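Side-chain contacts in solute Binding Protein, BlMnBP1 in complex with mannotriose (Bifidobacterium, PDB 6FUV), which binds manno-oligosaccharides such as beta-mannotriose and probably hands them to an ABC transporter for uptake by the cell: residues V325-M328 with T329-G333; N42-A45 with Y46-E49; E106-D109 with K110-L114; T31-L35 with A36-G40. One frame throughout, in Å; residues are numbered along the deposited sequence.

Overall arrangement
All four contacts are local, each between side chains a few residues apart. Contact 1, at the C-terminal end of helix 315-330, is mostly core, and contacts 2 and 3 both pack on it: contact 2, the first turns of helix 43-53, through W43, Y46 and E49, and contact 3, the end of helix 105-108, through E111 and I112. Contact 4 touches contact 2 alone, beside the bound mannose. Contacts 2, 3 and 4 are partly buried, with D44 and K48, E106 and K110, and G34 to S37 at the surface. Chemistry follows place: an indole over K331 CB and S332 CA in contact 1, a capped helix start in contact 2, charges near water in contact 3, a tyrosine over methionine in contact 4.

Contact 1. Residues V325-M328 with T329-G333; sequences VKWM and TEKSG
W327 lays one face of its indole over K331 and S332, four and five places on. K331 CB sits over the five-membered ring, 3.7 Å from its centroid and 16° off the normal, a CH-pi contact; S332 CA lies over the same face toward its rim, and S332 CB touches W327 CZ3 at 3.4 Å. With CG anti to the backbone N (chi1 -174°), the indole is carried along the helix toward both residues. Cut back to alanine, this position is likely to leave K331 CB and S332 CB without their aromatic cover and to open a gap against F50, which meets the indole edge to face. This is the C-terminal end of helix 315-330: E330 N still bonds to K326 O at 2.8 Å, W327 O accepts from K331 N and weakly from S332 N, and K331 is the first residue to leave helical angles. S332 OG turns back to M328 O at 3.0 Å, in the carbonyl plane and on a lone pair, and also bonds to Y334 N. T329 N donates to V325 O. K326 NZ stops 4.2 Å from E330 OE2 and is held by E111 and the carbonyls of Y8 and I11.

Contact 2. Residues N42-A45 with Y46-E49; sequences NWDA and YIKE
Helix 43-53 is the crossover helix of a beta-alpha-beta unit between parallel strands 22-28 and 57-63, and N42 is its N-cap. The cap is made by the side chain: N42 OD1 accepts from A45 N at 3.0 Å in a nearly straight bond of 170°. N42 O is used as well, accepting the N-H of Y46 one turn on, and it also lies 3.2 Å from Y46 CD2. CG of Y46 is anti to its carbonyl carbon (chi1 -74°), which swings the phenol back along the helix toward N42 and W43; W43 CA comes up at the ring's edge, and W43 CE3 and Y46 CD2 are 4.4 Å apart. The hydroxyl of Y46 is bonded to N337. W43 faces the core, edge to face with F26 and against M328 of helix 315-330, while I47 rests on V59 and V61 of strand 57-63. On the outer side K48 N bonds to D44 O at 2.7 Å. E49 lies against W327 and makes a salt bridge to K41. I47 N donates to W43 O at 2.9 Å, and beside that bond I47 CG1 presses on W43 O, 3.2 Å away.

Contact 3. Residues E106-D109 with K110-L114; sequences EDMD and KEIKL
M108 and I112 form the apolar part of the contact, M108 CE resting 3.8 Å from I112 CD1 where the two side chains cross obliquely. Bends at chi2 (-64°) and chi3 (-74°) curl the methionine round so that its methyl, rather than its sulfur, does the touching. Backbone bonds carry the chain off the helix: M108 O is gripped twice, by I112 N at 2.9 Å, nearly in line with the carbonyl, and by E111 N from above the carbonyl plane. K110 N donates to D107 O at a longer 3.2 Å. Charged groups stand near water. D107 OD1 and K110 NZ are 4.4 Å apart, beyond a salt bridge; a water donates to D107 OD1 at 2.8 Å and may link the two, though its approach to K110 NZ is suspiciously short and doubtful. A second water donates to I112 O at 2.9 Å, and its equally short approach to D109 OD1 is doubtful; D109 OD1 pairs with K345. The segment 106-114 thus carries the chain from helix 105-108 into the loop before strand 119-120. M108 and I112 turn inward onto V127 of strand 123-132, I112 also meets T329 of helix 315-330, and E111 lies against E330 of the same helix.

Contact 4. Residues T31-L35 with A36-G40; sequences TDMGL and ASYPG. With BMA (beta-D-mannopyranose), chain B.
The Y38 ring carries M33 on one face: M33 CG stands over its centre, 3.7 Å from the centroid and 13° off the normal, a CH-pi contact. M33 SD lies farther out, oblique at 4.8 Å from the same centroid, so the pair is also a Met-aromatic contact. The carboxylate of D32 approaches the ring obliquely, with D32 OD2 3.4 Å from Y38 CE1 and the two planes 74° apart. Because CG of Y38 is anti to the backbone N (chi1 -176°), the ring folds back over the 3-10 turn 32-34 and runs alongside both D32 and M33. The chain reverses through a type I beta turn from L35 to Y38, closed by Y38 N to L35 O at 3.2 Å. Losing the Y38 ring to a smaller residue such as alanine would probably uncover M33 CG and leave E338 without the hydroxyl that bonds to it. D32 is held by a salt bridge from R30, and M33 N donates weakly to D32 OD1. On the sugar side D32 CB comes within 3.5 Å of O1 of the mannose and T31 OG1 within 3.5 Å of its C1, van der Waals contacts that line the glycan pocket; W249, E250, K253 and Q273 supply hydrogen bonds to this mannose. The loop joins strand 22-28 to helix 43-53, and M33 tucks against W43 and Y46 of that helix.

Contact 1. Residues V325-M328 with T329-G333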
loop_
_atom_site.group_PDB
_atom_site.type_symbol
_atom_site.label_atom_id
_atom_site.label_comp_id
_atom_site.label_asym_id
_atom_site.label_seq_id
_atom_site.Cartn_x
_atom_site.Cartn_y
_atom_site.Cartn_z
ATOM N N VAL A 325 12.211 6.766 14.359
ATOM C CA VAL A 325 11.454 7.010 13.138
ATOM C C VAL A 325 12.209 7.989 12.243
ATOM O O VAL A 325 12.313 7.808 11.015
ATOM C CB VAL A 325 10.046 7.532 13.491
ATOM C CG1 VAL A 325 9.329 7.929 12.189
ATOM C CG2 VAL A 325 9.220 6.470 14.187
ATOM N N LYS A 326 12.710 9.064 12.846
ATOM C CA LYS A 326 13.454 10.049 12.099
ATOM C C LYS A 326 14.688 9.440 11.477
ATOM O O LYS A 326 15.024 9.782 10.343
ATOM C CB LYS A 326 13.805 11.226 12.990
ATOM C CG LYS A 326 14.411 12.373 12.165
ATOM C CD LYS A 326 14.029 13.741 12.664
ATOM C CE LYS A 326 14.689 14.863 11.897
ATOM N NZ LYS A 326 14.303 16.205 12.447
ATOM N N TRP A 327 15.374 8.549 12.204
ATOM C CA TRP A 327 16.503 7.806 11.649
ATOM C C TRP A 327 16.088 6.906 10.492
ATOM O O TRP A 327 16.809 6.800 9.495
ATOM C CB TRP A 327 17.160 6.943 12.728
ATOM C CG TRP A 327 18.424 6.265 12.236
ATOM C CD1 TRP A 327 19.691 6.774 12.298
ATOM C CD2 TRP A 327 18.556 4.970 11.623
ATOM N NE1 TRP A 327 20.597 5.899 11.699
ATOM C CE2 TRP A 327 19.913 4.793 11.270
ATOM C CE3 TRP A 327 17.662 3.983 11.284
ATOM C CZ2 TRP A 327 20.383 3.634 10.686
ATOM C CZ3 TRP A 327 18.132 2.854 10.687
ATOM C CH2 TRP A 327 19.475 2.670 10.412
ATOM N N MET A 328 14.950 6.213 10.616
ATOM C CA MET A 328 14.486 5.433 9.480
ATOM C C MET A 328 14.244 6.352 8.293
ATOM O O MET A 328 14.539 6.001 7.156
ATOM C CB MET A 328 13.215 4.655 9.834
ATOM C CG MET A 328 13.440 3.465 10.799
ATOM S SD MET A 328 14.255 2.132 9.934
ATOM C CE MET A 328 12.978 1.741 8.709
ATOM N N THR A 329 13.693 7.526 8.528
ATOM C CA THR A 329 13.311 8.361 7.392
ATOM C C THR A 329 14.542 8.952 6.743
ATOM O O THR A 329 14.711 8.857 5.524
ATOM C CB THR A 329 12.361 9.469 7.844
ATOM O OG1 THR A 329 11.208 8.890 8.419
ATOM C CG2 THR A 329 11.889 10.381 6.660
ATOM N N GLU A 330 15.441 9.543 7.540
ATOM C CA GLU A 330 16.541 10.306 6.984
ATOM C C GLU A 330 17.792 9.506 6.728
ATOM O O GLU A 330 18.638 10.002 5.984
ATOM C CB GLU A 330 16.901 11.479 7.905
ATOM C CG GLU A 330 15.758 12.540 8.007
ATOM C CD GLU A 330 16.208 13.837 8.578
ATOM O OE1 GLU A 330 17.379 13.912 8.977
ATOM O OE2 GLU A 330 15.411 14.806 8.617
ATOM N N LYS A 331 17.940 8.316 7.327
ATOM C CA LYS A 331 19.244 7.673 7.340
ATOM C C LYS A 331 19.276 6.227 6.873
ATOM O O LYS A 331 20.284 5.753 6.355
ATOM C CB LYS A 331 19.836 7.703 8.745
ATOM C CG LYS A 331 20.067 9.093 9.318
ATOM C CD LYS A 331 21.057 9.840 8.468
ATOM C CE LYS A 331 21.830 10.849 9.314
ATOM N NZ LYS A 331 22.978 11.406 8.582
ATOM N N SER A 332 18.201 5.495 7.056
ATOM C CA SER A 332 18.318 4.047 6.949
ATOM C C SER A 332 18.513 3.560 5.520
ATOM O O SER A 332 19.061 2.480 5.293
ATOM C CB SER A 332 17.078 3.390 7.531
ATOM O OG SER A 332 15.972 3.430 6.642
ATOM N N GLY A 333 18.046 4.309 4.542
ATOM C CA GLY A 333 18.029 3.802 3.187
ATOM C C GLY A 333 16.991 2.751 2.908
ATOM O O GLY A 333 17.001 2.151 1.849
#

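Contact 2. Residues N42-A45 with Y46-E49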
loop_
_atom_site.group_PDB
_atom_site.type_symbol
_atom_site.label_atom_id
_atom_site.label_comp_id
_atom_site.label_asym_id
_atom_site.label_seq_id
_atom_site.Cartn_x
_atom_site.Cartn_y
_atom_site.Cartn_z
ATOM N N ASN A 42 17.682 -7.104 6.623
ATOM C CA ASN A 42 16.591 -7.315 7.564
ATOM C C ASN A 42 16.586 -6.266 8.683
ATOM O O ASN A 42 17.427 -5.371 8.752
ATOM C CB ASN A 42 16.638 -8.722 8.167
ATOM C CG ASN A 42 17.843 -8.954 9.041
ATOM O OD1 ASN A 42 18.654 -8.060 9.266
ATOM N ND2 ASN A 42 17.955 -10.168 9.561
ATOM N N TRP A 43 15.624 -6.392 9.584
ATOM C CA TRP A 43 15.478 -5.392 10.633
ATOM C C TRP A 43 16.739 -5.264 11.476
ATOM O O TRP A 43 17.132 -4.156 11.852
ATOM C CB TRP A 43 14.289 -5.732 11.521
ATOM C CG TRP A 43 12.956 -5.565 10.921
ATOM C CD1 TRP A 43 11.951 -6.498 10.873
ATOM C CD2 TRP A 43 12.420 -4.383 10.292
ATOM N NE1 TRP A 43 10.831 -5.964 10.259
ATOM C CE2 TRP A 43 11.106 -4.680 9.876
ATOM C CE3 TRP A 43 12.935 -3.116 10.004
ATOM C CZ2 TRP A 43 10.315 -3.772 9.196
ATOM C CZ3 TRP A 43 12.128 -2.200 9.355
ATOM C CH2 TRP A 43 10.845 -2.537 8.946
ATOM N N ASP A 44 17.361 -6.380 11.837
ATOM C CA ASP A 44 18.499 -6.299 12.761
ATOM C C ASP A 44 19.668 -5.548 12.125
ATOM O O ASP A 44 20.344 -4.740 12.766
ATOM C CB ASP A 44 18.958 -7.703 13.195
ATOM C CG ASP A 44 18.018 -8.372 14.194
ATOM O OD1 ASP A 44 17.274 -7.689 14.913
ATOM O OD2 ASP A 44 18.019 -9.588 14.246
ATOM N N ALA A 45 19.897 -5.793 10.849
ATOM C CA ALA A 45 20.863 -5.025 10.079
ATOM C C ALA A 45 20.607 -3.522 10.152
ATOM O O ALA A 45 21.546 -2.727 10.251
ATOM C CB ALA A 45 20.814 -5.498 8.623
ATOM N N TYR A 46 19.350 -3.102 10.073
ATOM C CA TYR A 46 19.097 -1.673 10.184
ATOM C C TYR A 46 19.344 -1.220 11.615
ATOM O O TYR A 46 19.851 -0.118 11.864
ATOM C CB TYR A 46 17.662 -1.321 9.750
ATOM C CG TYR A 46 17.414 -1.381 8.273
ATOM C CD1 TYR A 46 17.901 -0.417 7.435
ATOM C CD2 TYR A 46 16.672 -2.384 7.719
ATOM C CE1 TYR A 46 17.696 -0.492 6.046
ATOM C CE2 TYR A 46 16.443 -2.438 6.335
ATOM C CZ TYR A 46 16.953 -1.505 5.527
ATOM O OH TYR A 46 16.726 -1.551 4.168
ATOM N N ILE A 47 18.924 -2.040 12.571
ATOM C CA ILE A 47 19.000 -1.620 13.959
ATOM C C ILE A 47 20.463 -1.525 14.383
ATOM O O ILE A 47 20.869 -0.601 15.097
ATOM C CB ILE A 47 18.175 -2.588 14.829
ATOM C CG1 ILE A 47 16.688 -2.393 14.511
ATOM C CG2 ILE A 47 18.536 -2.386 16.312
ATOM C CD1 ILE A 47 15.797 -3.451 14.991
ATOM N N LYS A 48 21.290 -2.449 13.900
ATOM C CA LYS A 48 22.718 -2.367 14.160
ATOM C C LYS A 48 23.280 -1.036 13.678
ATOM O O LYS A 48 24.082 -0.395 14.375
ATOM C CB LYS A 48 23.398 -3.531 13.462
ATOM C CG LYS A 48 24.890 -3.691 13.792
ATOM C CD LYS A 48 25.641 -4.317 12.618
ATOM C CE LYS A 48 26.590 -3.318 11.948
ATOM N NZ LYS A 48 27.973 -3.369 12.546
ATOM N N GLU A 49 22.856 -0.604 12.482
ATOM C CA GLU A 49 23.304 0.685 11.972
ATOM C C GLU A 49 22.772 1.824 12.817
ATOM O O GLU A 49 23.505 2.769 13.100
ATOM C CB GLU A 49 22.896 0.842 10.512
ATOM C CG GLU A 49 23.815 0.058 9.560
ATOM C CD GLU A 49 23.173 -0.198 8.185
ATOM O OE1 GLU A 49 22.215 0.555 7.817
ATOM O OE2 GLU A 49 23.606 -1.161 7.497
#

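Contact 3. Residues E106-D109 with K110-L114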
loop_
_atom_site.group_PDB
_atom_site.type_symbol
_atom_site.label_atom_id
_atom_site.label_comp_id
_atom_site.label_asym_id
_atom_site.label_seq_id
_atom_site.Cartn_x
_atom_site.Cartn_y
_atom_site.Cartn_z
ATOM N N GLU A 106 1.994 21.521 9.165
ATOM C CA GLU A 106 2.714 22.495 8.369
ATOM C C GLU A 106 4.206 22.442 8.657
ATOM O O GLU A 106 5.004 22.702 7.755
ATOM C CB GLU A 106 2.168 23.891 8.599
ATOM C CG GLU A 106 1.923 24.326 9.993
ATOM C CD GLU A 106 1.451 25.798 10.082
ATOM O OE1 GLU A 106 1.861 26.611 9.201
ATOM O OE2 GLU A 106 0.656 26.127 11.015
ATOM N N ASP A 107 4.624 22.068 9.873
ATOM C CA ASP A 107 6.068 21.900 10.066
ATOM C C ASP A 107 6.570 20.580 9.465
ATOM O O ASP A 107 7.656 20.527 8.854
ATOM C CB ASP A 107 6.428 21.988 11.556
ATOM C CG ASP A 107 6.101 23.350 12.162
ATOM O OD1 ASP A 107 6.187 24.376 11.471
ATOM O OD2 ASP A 107 5.707 23.384 13.320
ATOM N N MET A 108 5.792 19.503 9.633
ATOM C CA MET A 108 6.236 18.208 9.139
ATOM C C MET A 108 6.293 18.194 7.608
ATOM O O MET A 108 7.058 17.427 7.014
ATOM C CB MET A 108 5.322 17.094 9.662
ATOM C CG MET A 108 5.503 16.734 11.128
ATOM S SD MET A 108 7.150 16.069 11.398
ATOM C CE MET A 108 6.994 14.476 10.691
ATOM N N ASP A 109 5.496 19.041 6.958
ATOM C CA ASP A 109 5.452 19.112 5.497
ATOM C C ASP A 109 6.738 19.659 4.887
ATOM O O ASP A 109 7.026 19.383 3.718
ATOM C CB ASP A 109 4.240 19.946 5.101
ATOM C CG ASP A 109 4.124 20.155 3.599
ATOM O OD1 ASP A 109 4.088 19.171 2.820
ATOM O OD2 ASP A 109 4.050 21.324 3.197
ATOM N N LYS A 110 7.548 20.354 5.667
ATOM C CA LYS A 110 8.885 20.751 5.250
ATOM C C LYS A 110 9.922 19.648 5.431
ATOM O O LYS A 110 11.039 19.754 4.907
ATOM C CB LYS A 110 9.309 21.965 6.061
ATOM C CG LYS A 110 8.371 23.138 5.955
ATOM C CD LYS A 110 8.531 24.012 7.160
ATOM C CE LYS A 110 7.652 25.232 7.109
ATOM N NZ LYS A 110 8.257 26.239 8.129
ATOM N N GLU A 111 9.576 18.591 6.157
ATOM C CA GLU A 111 10.482 17.508 6.499
ATOM C C GLU A 111 10.216 16.240 5.726
ATOM O O GLU A 111 11.155 15.601 5.315
ATOM C CB GLU A 111 10.392 17.188 7.992
ATOM C CG GLU A 111 10.878 18.285 8.923
ATOM C CD GLU A 111 12.234 17.948 9.524
ATOM O OE1 GLU A 111 12.295 17.437 10.654
ATOM O OE2 GLU A 111 13.246 18.146 8.841
ATOM N N ILE A 112 8.957 15.848 5.537
ATOM C CA ILE A 112 8.634 14.591 4.877
ATOM C C ILE A 112 7.605 14.804 3.779
ATOM O O ILE A 112 6.824 15.745 3.806
ATOM C CB ILE A 112 8.123 13.522 5.900
ATOM C CG1 ILE A 112 6.886 14.040 6.661
ATOM C CG2 ILE A 112 9.209 13.192 6.841
ATOM C CD1 ILE A 112 6.083 12.938 7.351
ATOM N N LYS A 113 7.591 13.898 2.822
ATOM C CA LYS A 113 6.448 13.738 1.941
ATOM C C LYS A 113 5.214 13.231 2.700
ATOM O O LYS A 113 5.300 12.560 3.713
ATOM C CB LYS A 113 6.815 12.761 0.826
ATOM C CG LYS A 113 7.970 13.193 -0.119
ATOM C CD LYS A 113 8.134 12.253 -1.286
ATOM C CE LYS A 113 9.374 12.550 -2.152
ATOM N NZ LYS A 113 10.610 12.590 -1.383
ATOM N N LEU A 114 4.052 13.592 2.208
ATOM C CA LEU A 114 2.803 13.001 2.670
ATOM C C LEU A 114 2.514 13.317 4.128
ATOM O O LEU A 114 1.927 12.517 4.836
ATOM C CB LEU A 114 2.839 11.498 2.417
ATOM C CG LEU A 114 3.060 11.059 0.984
ATOM C CD1 LEU A 114 3.324 9.552 0.892
ATOM C CD2 LEU A 114 1.895 11.428 0.167
HETATM O O HOH W 1 8.656 25.110 10.301
HETATM O O HOH W 2 4.261 16.758 3.049
#

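Contact 4. Residues T31-L35 with A36-G40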
loop_
_atom_site.group_PDB
_atom_site.type_symbol
_atom_site.label_atom_id
_atom_site.label_comp_id
_atom_site.label_asym_id
_atom_site.label_seq_id
_atom_site.Cartn_x
_atom_site.Cartn_y
_atom_site.Cartn_z
ATOM N N THR A 31 7.101 -9.723 8.325
ATOM C CA THR A 31 7.540 -10.950 8.970
ATOM C C THR A 31 8.781 -11.477 8.278
ATOM O O THR A 31 9.700 -11.972 8.934
ATOM C CB THR A 31 6.439 -12.002 8.983
ATOM O OG1 THR A 31 5.990 -12.228 7.659
ATOM C CG2 THR A 31 5.269 -11.589 9.851
ATOM N N ASP A 32 8.847 -11.313 6.957
ATOM C CA ASP A 32 10.034 -11.694 6.206
ATOM C C ASP A 32 11.288 -11.053 6.779
ATOM O O ASP A 32 12.306 -11.721 6.946
ATOM C CB ASP A 32 9.860 -11.358 4.714
ATOM C CG ASP A 32 9.522 -9.905 4.414
ATOM O OD1 ASP A 32 9.137 -9.114 5.315
ATOM O OD2 ASP A 32 9.638 -9.554 3.194
ATOM N N MET A 33 11.228 -9.777 7.124
ATOM C CA MET A 33 12.405 -9.055 7.572
ATOM C C MET A 33 12.729 -9.334 9.030
ATOM O O MET A 33 13.726 -8.835 9.529
ATOM C CB MET A 33 12.177 -7.559 7.390
ATOM C CG MET A 33 12.251 -7.086 5.956
ATOM S SD MET A 33 12.133 -5.349 5.817
ATOM C CE MET A 33 13.417 -4.688 6.860
ATOM N N GLY A 34 11.879 -10.046 9.758
ATOM C CA GLY A 34 12.213 -10.554 11.076
ATOM C C GLY A 34 12.998 -11.835 11.072
ATOM O O GLY A 34 13.379 -12.329 12.134
ATOM N N LEU A 35 13.290 -12.382 9.899
ATOM C CA LEU A 35 13.964 -13.664 9.770
ATOM C C LEU A 35 15.422 -13.486 9.348
ATOM O O LEU A 35 15.763 -12.600 8.544
ATOM C CB LEU A 35 13.255 -14.555 8.760
ATOM C CG LEU A 35 11.904 -15.107 9.179
ATOM C CD1 LEU A 35 11.288 -15.944 8.081
ATOM C CD2 LEU A 35 12.041 -15.950 10.417
ATOM N N ALA A 36 16.278 -14.350 9.898
ATOM C CA ALA A 36 17.689 -14.321 9.542
ATOM C C ALA A 36 17.908 -14.602 8.067
ATOM O O ALA A 36 18.883 -14.117 7.490
ATOM C CB ALA A 36 18.444 -15.338 10.389
ATOM N N SER A 37 16.997 -15.315 7.424
ATOM C CA SER A 37 17.124 -15.670 6.013
ATOM C C SER A 37 16.605 -14.610 5.024
ATOM O O SER A 37 16.625 -14.848 3.805
ATOM C CB SER A 37 16.369 -16.987 5.762
ATOM O OG SER A 37 15.086 -16.894 6.333
ATOM N N TYR A 38 16.154 -13.459 5.493
ATOM C CA TYR A 38 15.669 -12.432 4.588
ATOM C C TYR A 38 16.732 -12.192 3.510
ATOM O O TYR A 38 17.882 -11.867 3.844
ATOM C CB TYR A 38 15.353 -11.145 5.347
ATOM C CG TYR A 38 14.758 -10.089 4.459
ATOM C CD1 TYR A 38 13.589 -10.325 3.789
ATOM C CD2 TYR A 38 15.381 -8.869 4.279
ATOM C CE1 TYR A 38 13.046 -9.402 2.951
ATOM C CE2 TYR A 38 14.823 -7.903 3.466
ATOM C CZ TYR A 38 13.660 -8.178 2.792
ATOM O OH TYR A 38 13.058 -7.277 1.969
ATOM N N PRO A 39 16.402 -12.346 2.235
ATOM C CA PRO A 39 17.416 -12.193 1.187
ATOM C C PRO A 39 17.803 -10.750 0.900
ATOM O O PRO A 39 17.979 -10.358 -0.247
ATOM C CB PRO A 39 16.737 -12.851 -0.019
ATOM C CG PRO A 39 15.325 -12.706 0.197
ATOM C CD PRO A 39 15.103 -12.759 1.672
ATOM N N GLY A 40 17.868 -9.959 1.929
ATOM C CA GLY A 40 18.303 -8.580 1.831
ATOM C C GLY A 40 18.649 -8.064 3.194
ATOM O O GLY A 40 19.053 -8.811 4.089
HETATM C C1 BMA B . 5.695 -10.879 4.419
HETATM C C2 BMA B . 6.004 -9.793 3.387
HETATM C C3 BMA B . 5.101 -8.573 3.680
HETATM C C4 BMA B . 3.626 -9.027 3.647
HETATM C C5 BMA B . 3.410 -10.228 4.578
HETATM C C6 BMA B . 1.968 -10.805 4.509
HETATM O O1 BMA B . 6.488 -11.950 4.119
HETATM O O2 BMA B . 5.677 -10.238 2.061
HETATM O O3 BMA B . 5.414 -7.518 2.794
HETATM O O4 BMA B . 2.709 -8.028 4.109
HETATM O O5 BMA B . 4.362 -11.276 4.270
HETATM O O6 BMA B . 1.777 -11.735 5.569
#